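Local coordinates for protein insect group II chitinase (Ostrinia furnacalis, PDB 5Y2A) that probably hydrolyses the beta-1,4 linkages of chitin in insects, as a catalytic domain of a family 18 glycoside hydrolase, at residues A[27-32]-A[67-72]; A[61-66]-A[76-81]; A[340-345]-A[361-366]. All blocks are in the same frame, centred on the assembly; numbering follows the deposited sequence.

Contact 1: A[27-32]-A[67-72]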
loop_
_atom_site.group_PDB
_atom_site.type_symbol
_atom_site.label_atom_id
_atom_site.label_comp_id
_atom_site.label_asym_id
_atom_site.label_seq_id
_atom_site.Cartn_x
_atom_site.Cartn_y
_atom_site.Cartn_z
ATOM N N ILE A 27 -0.605 -17.754 19.293
ATOM C CA ILE A 27 0.787 -18.191 19.337
ATOM C C ILE A 27 0.869 -19.543 20.029
ATOM O O ILE A 27 0.287 -19.748 21.102
ATOM C CB ILE A 27 1.667 -17.155 20.051
ATOM C CG1 ILE A 27 1.642 -15.813 19.322
ATOM C CG2 ILE A 27 3.107 -17.661 20.141
ATOM C CD1 ILE A 27 2.238 -14.677 20.137
ATOM N N ASN A 28 1.571 -20.485 19.403
ATOM C CA ASN A 28 1.923 -21.739 20.052
ATOM C C ASN A 28 3.364 -21.609 20.527
ATOM O O ASN A 28 4.295 -21.754 19.715
ATOM C CB ASN A 28 1.767 -22.921 19.087
ATOM C CG ASN A 28 2.054 -24.267 19.744
ATOM O OD1 ASN A 28 2.581 -24.340 20.852
ATOM N ND2 ASN A 28 1.699 -25.339 19.053
ATOM N N PRO A 29 3.610 -21.334 21.814
ATOM C CA PRO A 29 4.989 -21.067 22.257
ATOM C C PRO A 29 5.907 -22.267 22.144
ATOM O O PRO A 29 7.131 -22.086 22.097
ATOM C CB PRO A 29 4.815 -20.624 23.719
ATOM C CG PRO A 29 3.543 -21.265 24.150
ATOM C CD PRO A 29 2.649 -21.280 22.928
ATOM N N GLU A 30 5.361 -23.482 22.086
ATOM C CA GLU A 30 6.193 -24.663 21.893
ATOM C C GLU A 30 6.912 -24.646 20.552
ATOM O O GLU A 30 7.906 -25.358 20.386
ATOM C CB GLU A 30 5.330 -25.925 21.969
ATOM C CG GLU A 30 4.892 -26.321 23.362
ATOM C CD GLU A 30 4.040 -27.579 23.353
ATOM O OE1 GLU A 30 3.499 -27.925 22.280
ATOM O OE2 GLU A 30 3.911 -28.222 24.416
ATOM N N LEU A 31 6.437 -23.851 19.594
ATOM C CA LEU A 31 6.990 -23.829 18.248
ATOM C C LEU A 31 8.003 -22.710 18.033
ATOM O O LEU A 31 8.441 -22.498 16.897
ATOM C CB LEU A 31 5.851 -23.710 17.234
ATOM C CG LEU A 31 4.910 -24.916 17.150
ATOM C CD1 LEU A 31 3.773 -24.668 16.155
ATOM C CD2 LEU A 31 5.692 -26.173 16.776
ATOM N N CYS A 32 8.384 -21.992 19.088
ATOM C CA CYS A 32 9.342 -20.898 18.985
ATOM C C CYS A 32 10.334 -20.995 20.130
ATOM O O CYS A 32 9.963 -21.368 21.243
ATOM C CB CYS A 32 8.649 -19.528 19.044
ATOM S SG CYS A 32 7.319 -19.308 17.845
ATOM N N THR A 67 4.652 -10.980 25.921
ATOM C CA THR A 67 5.793 -11.230 26.807
ATOM C C THR A 67 5.447 -12.194 27.934
ATOM O O THR A 67 6.358 -12.806 28.504
ATOM C CB THR A 67 6.364 -9.941 27.415
ATOM O OG1 THR A 67 5.378 -9.297 28.232
ATOM C CG2 THR A 67 6.869 -8.997 26.339
ATOM N N ALA A 68 4.164 -12.335 28.274
ATOM C CA ALA A 68 3.761 -13.320 29.271
ATOM C C ALA A 68 4.114 -14.741 28.853
ATOM O O ALA A 68 4.199 -15.626 29.709
ATOM C CB ALA A 68 2.259 -13.216 29.544
ATOM N N LEU A 69 4.325 -14.983 27.557
ATOM C CA LEU A 69 4.680 -16.319 27.095
ATOM C C LEU A 69 6.063 -16.752 27.553
ATOM O O LEU A 69 6.414 -17.924 27.377
ATOM C CB LEU A 69 4.601 -16.380 25.567
ATOM C CG LEU A 69 3.189 -16.165 25.035
ATOM C CD1 LEU A 69 3.191 -16.052 23.507
ATOM C CD2 LEU A 69 2.301 -17.311 25.498
ATOM N N LYS A 70 6.860 -15.851 28.126
ATOM C CA LYS A 70 8.162 -16.277 28.620
ATOM C C LYS A 70 8.036 -17.312 29.732
ATOM O O LYS A 70 9.001 -18.038 29.999
ATOM C CB LYS A 70 8.986 -15.065 29.073
ATOM C CG LYS A 70 8.564 -14.429 30.378
ATOM C CD LYS A 70 9.607 -13.408 30.817
ATOM C CE LYS A 70 9.469 -12.105 30.047
ATOM N NZ LYS A 70 10.575 -11.156 30.367
ATOM N N SER A 71 6.864 -17.420 30.370
ATOM C CA SER A 71 6.647 -18.507 31.320
ATOM C C SER A 71 6.719 -19.871 30.643
ATOM O O SER A 71 6.867 -20.885 31.332
ATOM C CB SER A 71 5.300 -18.344 32.036
ATOM O OG SER A 71 4.221 -18.729 31.203
ATOM N N HIS A 72 6.576 -19.919 29.318
ATOM C CA HIS A 72 6.779 -21.127 28.531
ATOM C C HIS A 72 8.228 -21.322 28.111
ATOM O O HIS A 72 8.522 -22.248 27.348
ATOM C CB HIS A 72 5.876 -21.116 27.300
ATOM C CG HIS A 72 4.423 -21.205 27.636
ATOM N ND1 HIS A 72 3.684 -22.354 27.452
ATOM C CD2 HIS A 72 3.575 -20.293 28.169
ATOM C CE1 HIS A 72 2.442 -22.143 27.847
ATOM N NE2 HIS A 72 2.349 -20.900 28.284
#
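Ile27 meets Leu69 through methyl groups. The Leu69 CD1 methyl settles against the branch point of the isoleucine, 3.7 Å from Ile27 CG2, and also lies close to Ile27 CB and CD1. With CG2 anti to the backbone N and CG1 beside it (chi1 -61°), the isoleucine turns both branches toward Leu69 CD1. This apolar patch reaches inward to strand 34-42, where Ile35 touches both Ile27 and Leu69, and Tyr22 and Leu345 also pack on Ile27. At Asn28 the side chain serves its own loop: OD1 accepts from the backbone N of Glu30 at 3.2 Å, an Asx turn whose donor sits above the carbonyl plane, with a bent N-H...O angle of 137°. The turn leads into the short 3-10 segment 29-31 that carries the next contact. In the TIM barrel of family 18, residues 27-32 belong to the connection entering strand 34-42 and residues 67-72 to the connection entering strand 75-81, so the contact ties together the approaches to two neighbouring parallel barrel strands. Pro29 then places its CG over one face of the His72 imidazole. This CG stands 3.7 Å from the centroid of the His72 ring, 24° off the normal, a CH-pi contact shifted toward the rim on the side of ND1. The proline CB continues the contact down to the His72 CB, 3.8 Å away, while Pro29 CG barely reaches Leu69 CD2 at 4.4 Å. His72 itself is exposed, and its ring lies at the solvent-facing end of the apolar patch. Farther on, Leu31 turns from this partner to helix 361-371, and Cys32 is joined to Cys7 by a disulfide.

Contact 2: A[61-66]-A[76-81]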
loop_
_atom_site.group_PDB
_atom_site.type_symbol
_atom_site.label_atom_id
_atom_site.label_comp_id
_atom_site.label_asym_id
_atom_site.label_seq_id
_atom_site.Cartn_x
_atom_site.Cartn_y
_atom_site.Cartn_z
ATOM N N LYS A 61 -3.329 -4.390 25.711
ATOM C CA LYS A 61 -2.328 -5.170 26.443
ATOM C C LYS A 61 -1.649 -6.233 25.580
ATOM O O LYS A 61 -1.165 -7.238 26.107
ATOM C CB LYS A 61 -2.947 -5.853 27.670
ATOM C CG LYS A 61 -3.693 -4.935 28.629
ATOM C CD LYS A 61 -2.764 -3.957 29.312
ATOM C CE LYS A 61 -3.548 -2.970 30.158
ATOM N NZ LYS A 61 -4.086 -1.851 29.341
ATOM N N PHE A 62 -1.549 -6.021 24.268
ATOM C CA PHE A 62 -0.965 -7.065 23.427
ATOM C C PHE A 62 0.524 -7.249 23.708
ATOM O O PHE A 62 1.025 -8.381 23.681
ATOM C CB PHE A 62 -1.219 -6.763 21.951
ATOM C CG PHE A 62 -2.515 -7.329 21.430
ATOM C CD1 PHE A 62 -3.589 -7.542 22.282
ATOM C CD2 PHE A 62 -2.666 -7.630 20.081
ATOM C CE1 PHE A 62 -4.787 -8.055 21.805
ATOM C CE2 PHE A 62 -3.858 -8.140 19.594
ATOM C CZ PHE A 62 -4.924 -8.357 20.462
ATOM N N TYR A 63 1.245 -6.158 23.987
ATOM C CA TYR A 63 2.640 -6.265 24.415
ATOM C C TYR A 63 2.772 -7.241 25.581
ATOM O O TYR A 63 3.533 -8.211 25.519
ATOM C CB TYR A 63 3.189 -4.899 24.838
ATOM C CG TYR A 63 3.671 -3.931 23.766
ATOM C CD1 TYR A 63 3.928 -4.336 22.457
ATOM C CD2 TYR A 63 3.906 -2.595 24.097
ATOM C CE1 TYR A 63 4.388 -3.411 21.496
ATOM C CE2 TYR A 63 4.365 -1.681 23.164
ATOM C CZ TYR A 63 4.600 -2.085 21.868
ATOM O OH TYR A 63 5.054 -1.146 20.962
ATOM N N GLU A 64 2.022 -6.990 26.661
ATOM C CA GLU A 64 2.142 -7.806 27.868
ATOM C C GLU A 64 1.650 -9.224 27.637
ATOM O O GLU A 64 2.185 -10.176 28.220
ATOM C CB GLU A 64 1.345 -7.180 29.014
ATOM C CG GLU A 64 1.866 -5.854 29.497
ATOM C CD GLU A 64 0.973 -5.258 30.568
ATOM O OE1 GLU A 64 0.091 -5.985 31.076
ATOM O OE2 GLU A 64 1.160 -4.070 30.900
ATOM N N LYS A 65 0.613 -9.384 26.815
ATOM C CA LYS A 65 0.102 -10.720 26.551
ATOM C C LYS A 65 1.116 -11.572 25.804
ATOM O O LYS A 65 1.153 -12.790 25.997
ATOM C CB LYS A 65 -1.225 -10.642 25.799
ATOM C CG LYS A 65 -2.362 -10.168 26.688
ATOM C CD LYS A 65 -3.691 -10.128 25.968
ATOM C CE LYS A 65 -4.809 -9.823 26.957
ATOM N NZ LYS A 65 -6.058 -9.368 26.291
ATOM N N VAL A 66 1.948 -10.963 24.959
ATOM C CA VAL A 66 2.971 -11.749 24.275
ATOM C C VAL A 66 4.178 -11.998 25.186
ATOM O O VAL A 66 4.705 -13.115 25.230
ATOM C CB VAL A 66 3.372 -11.081 22.947
ATOM C CG1 VAL A 66 4.474 -11.885 22.254
ATOM C CG2 VAL A 66 2.159 -10.982 22.027
ATOM N N VAL A 76 11.107 -13.205 24.480
ATOM C CA VAL A 76 10.222 -12.307 23.735
ATOM C C VAL A 76 10.895 -10.945 23.605
ATOM O O VAL A 76 11.146 -10.267 24.612
ATOM C CB VAL A 76 8.840 -12.183 24.399
ATOM C CG1 VAL A 76 7.918 -11.292 23.562
ATOM C CG2 VAL A 76 8.221 -13.564 24.578
ATOM N N LEU A 77 11.184 -10.548 22.368
ATOM C CA LEU A 77 11.832 -9.282 22.061
ATOM C C LEU A 77 10.869 -8.377 21.303
ATOM O O LEU A 77 9.935 -8.834 20.639
ATOM C CB LEU A 77 13.101 -9.482 21.221
ATOM C CG LEU A 77 14.334 -10.128 21.860
ATOM C CD1 LEU A 77 14.114 -11.612 22.089
ATOM C CD2 LEU A 77 15.549 -9.898 20.982
ATOM N N LEU A 78 11.125 -7.077 21.392
ATOM C CA LEU A 78 10.378 -6.094 20.623
ATOM C C LEU A 78 11.126 -5.815 19.328
ATOM O O LEU A 78 12.336 -5.572 19.346
ATOM C CB LEU A 78 10.203 -4.801 21.425
ATOM C CG LEU A 78 9.527 -3.653 20.676
ATOM C CD1 LEU A 78 8.095 -4.033 20.336
ATOM C CD2 LEU A 78 9.573 -2.376 21.512
ATOM N N GLY A 79 10.416 -5.874 18.203
ATOM C CA GLY A 79 11.005 -5.522 16.924
ATOM C C GLY A 79 10.777 -4.054 16.620
ATOM O O GLY A 79 9.666 -3.545 16.775
ATOM N N LEU A 80 11.840 -3.371 16.205
ATOM C CA LEU A 80 11.795 -1.947 15.892
ATOM C C LEU A 80 12.042 -1.743 14.407
ATOM O O LEU A 80 13.029 -2.248 13.865
ATOM C CB LEU A 80 12.836 -1.164 16.695
ATOM C CG LEU A 80 13.029 0.308 16.311
ATOM C CD1 LEU A 80 11.798 1.135 16.668
ATOM C CD2 LEU A 80 14.276 0.898 16.973
ATOM N N GLY A 81 11.150 -1.000 13.756
ATOM C CA GLY A 81 11.370 -0.629 12.375
ATOM C C GLY A 81 10.463 -1.337 11.391
ATOM O O GLY A 81 9.238 -1.185 11.446
#
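Val66 and Val76 face each other with single methyls, CG1 to CG1 at 3.7 Å, their side chains crossing at about a right angle. Each valine holds CG1 anti to its backbone N (chi1 178° and -177°), which presents matching branches to one another. The other methyl of Val76, CG2, rests 3.6 Å from the Val66 carbonyl O, so this valine packs against helix backbone as well as side chain. One helical turn earlier, Tyr63 extends its ring toward the strand, and its CE1 lies 3.9 Å from Leu78 CD1, which approaches the ring obliquely. The side-chain pairs are apolar, and all four touching residues are buried. A second shell of aromatic rings surrounds the tyrosine and probably limits its rotation: Tyr37 and Phe117 meet it edge-to-face, and the ring of Tyr115 meets it with the planes at about 60°. Asp118 secures the start of the strand segment by accepting from Val76 N. The helix 62-67 thus lies against the outer side of barrel strand 75-81, with Tyr37 of parallel strand 34-42 touching Val66, and with Phe111 and Leu112 of helix 98-115 packing on Leu78 from the next helix along the outer ring.

Contact 3: A[340-345]-A[361-366]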
loop_
_atom_site.group_PDB
_atom_site.type_symbol
_atom_site.label_atom_id
_atom_site.label_comp_id
_atom_site.label_asym_id
_atom_site.label_seq_id
_atom_site.Cartn_x
_atom_site.Cartn_y
_atom_site.Cartn_z
ATOM N N SER A 340 16.672 -20.918 12.323
ATOM C CA SER A 340 15.780 -20.449 11.272
ATOM C C SER A 340 14.855 -19.377 11.827
ATOM O O SER A 340 14.550 -19.355 13.023
ATOM C CB SER A 340 14.925 -21.593 10.683
ATOM O OG SER A 340 15.714 -22.561 10.003
ATOM N N MET A 341 14.391 -18.498 10.940
ATOM C CA MET A 341 13.472 -17.431 11.306
ATOM C C MET A 341 12.235 -17.515 10.425
ATOM O O MET A 341 12.329 -17.868 9.244
ATOM C CB MET A 341 14.155 -16.057 11.176
ATOM C CG MET A 341 13.235 -14.880 11.369
ATOM S SD MET A 341 12.577 -14.326 9.785
ATOM C CE MET A 341 13.907 -13.256 9.228
ATOM N N ALA A 342 11.073 -17.202 11.002
ATOM C CA ALA A 342 9.790 -17.355 10.328
ATOM C C ALA A 342 9.115 -15.999 10.155
ATOM O O ALA A 342 8.809 -15.326 11.146
ATOM C CB ALA A 342 8.874 -18.290 11.120
ATOM N N TRP A 343 8.804 -15.649 8.907
ATOM C CA TRP A 343 8.134 -14.402 8.531
ATOM C C TRP A 343 6.855 -14.772 7.770
ATOM O O TRP A 343 6.901 -14.956 6.553
ATOM C CB TRP A 343 9.112 -13.534 7.674
ATOM C CG TRP A 343 8.644 -12.156 7.255
ATOM C CD1 TRP A 343 8.554 -11.676 5.978
ATOM C CD2 TRP A 343 8.249 -11.078 8.114
ATOM N NE1 TRP A 343 8.111 -10.373 5.988
ATOM C CE2 TRP A 343 7.914 -9.985 7.287
ATOM C CE3 TRP A 343 8.136 -10.934 9.499
ATOM C CZ2 TRP A 343 7.475 -8.769 7.802
ATOM C CZ3 TRP A 343 7.696 -9.726 10.008
ATOM C CH2 TRP A 343 7.370 -8.661 9.163
ATOM N N SER A 344 5.716 -14.893 8.467
ATOM C CA SER A 344 5.585 -14.632 9.903
ATOM C C SER A 344 4.518 -15.602 10.412
ATOM O O SER A 344 3.862 -16.254 9.601
ATOM C CB SER A 344 5.184 -13.176 10.175
ATOM O OG SER A 344 3.892 -12.895 9.645
ATOM N N LEU A 345 4.349 -15.695 11.738
ATOM C CA LEU A 345 3.455 -16.693 12.335
ATOM C C LEU A 345 2.075 -16.710 11.688
ATOM O O LEU A 345 1.497 -17.779 11.459
ATOM C CB LEU A 345 3.296 -16.422 13.831
ATOM C CG LEU A 345 4.501 -16.679 14.723
ATOM C CD1 LEU A 345 4.179 -16.346 16.168
ATOM C CD2 LEU A 345 4.855 -18.125 14.598
ATOM N N PRO A 361 1.641 -25.794 9.614
ATOM C CA PRO A 361 2.505 -26.823 9.008
ATOM C C PRO A 361 3.917 -26.349 8.706
ATOM O O PRO A 361 4.873 -27.098 8.935
ATOM C CB PRO A 361 1.747 -27.204 7.729
ATOM C CG PRO A 361 0.880 -26.014 7.422
ATOM C CD PRO A 361 0.481 -25.472 8.763
ATOM N N LEU A 362 4.085 -25.132 8.190
ATOM C CA LEU A 362 5.427 -24.654 7.869
ATOM C C LEU A 362 6.280 -24.517 9.125
ATOM O O LEU A 362 7.436 -24.953 9.156
ATOM C CB LEU A 362 5.349 -23.324 7.115
ATOM C CG LEU A 362 4.658 -23.331 5.744
ATOM C CD1 LEU A 362 4.671 -21.928 5.127
ATOM C CD2 LEU A 362 5.288 -24.341 4.781
ATOM N N LEU A 363 5.727 -23.915 10.178
ATOM C CA LEU A 363 6.501 -23.743 11.404
ATOM C C LEU A 363 6.764 -25.082 12.087
ATOM O O LEU A 363 7.832 -25.289 12.677
ATOM C CB LEU A 363 5.774 -22.781 12.347
ATOM C CG LEU A 363 6.509 -22.380 13.626
ATOM C CD1 LEU A 363 7.814 -21.671 13.294
ATOM C CD2 LEU A 363 5.615 -21.497 14.486
ATOM N N THR A 364 5.799 -25.996 12.037
ATOM C CA THR A 364 6.006 -27.324 12.612
ATOM C C THR A 364 7.130 -28.065 11.896
ATOM O O THR A 364 7.954 -28.731 12.536
ATOM C CB THR A 364 4.701 -28.118 12.546
ATOM O OG1 THR A 364 3.707 -27.443 13.324
ATOM C CG2 THR A 364 4.892 -29.529 13.083
ATOM N N THR A 365 7.180 -27.953 10.566
ATOM C CA THR A 365 8.251 -28.578 9.795
ATOM C C THR A 365 9.625 -28.064 10.219
ATOM O O THR A 365 10.572 -28.850 10.365
ATOM C CB THR A 365 8.013 -28.338 8.302
ATOM O OG1 THR A 365 6.812 -29.011 7.896
ATOM C CG2 THR A 365 9.184 -28.841 7.484
ATOM N N ILE A 366 9.757 -26.749 10.427
ATOM C CA ILE A 366 11.036 -26.184 10.856
ATOM C C ILE A 366 11.413 -26.682 12.254
ATOM O O ILE A 366 12.580 -27.005 12.519
ATOM C CB ILE A 366 10.981 -24.642 10.780
ATOM C CG1 ILE A 366 10.892 -24.200 9.310
ATOM C CG2 ILE A 366 12.190 -24.021 11.468
ATOM C CD1 ILE A 366 10.628 -22.710 9.101
#
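Leu363 of helix 361-371 packs on the end of strand 339-343 with both methyls, one on Ala342 and the other on Leu345 just beyond the strand. Before it, Pro361 and Leu362 open the helix. Asp348 accepts from the backbone N of both Leu362 and Leu363, one carboxylate oxygen to each, which pins this first turn to the loop that follows the strand. The Leu363 side chain leaves with CG anti to the backbone N (chi1 -174°) and its two methyls diverge. CD1 lies 4.2 Å from Ala342 CB, a loose contact, whereas CD2 is pressed to 3.5 Å from Leu345 CD2, tighter than usual for two methyls; the two leucines approach at an oblique angle. Phe247 of strand 241-254 and Val5 of strand 4-10 also touch Leu363, so three strands meet around it. Thr365 OG1 is hydrogen-bonded to Asp322 of helix 322-334. At Ile366, one turn on from Leu363, the CG2 methyl stands anti to the backbone N and meets Ser340 CB at 3.7 Å, the serine contributing carbon while its OG stays 4.1 Å from the same Ile366 CG2. The strand thus alternates its faces: Ser340 and Ala342 turn to the helix, while Met341 points away from it and Trp343 stacks on Tyr195. A cis peptide follows Trp343. This is the last barrel strand and C-terminal helix of a family 18 TIM barrel; in chitinases of this family a tryptophan followed by a cis peptide at the end of that strand typically floors the substrate cleft, and Trp343 is placed consistently with that role.

Contacts 2 and 3 are core packing of a barrel strand against an outer helix, all their touching residues buried and their packing mainly between carbons, with a methyl on a carbonyl O in contact 2 and a serine in contact 3. Contact 1 lies farther out, its centre about 19 Å from that of the chain, joins two connecting segments, and adds a proline-histidine CH-pi pair near solvent. It also bridges the others: Ile27 CD1 comes 4.2 Å from Val66 CG2 of contact 2, and Leu31 CB packs 3.5 Å from Leu363 CD2 of contact 3. Contacts 2 and 3 do not touch, their nearest atoms being about 8 Å apart, yet both rest on strands of the same barrel.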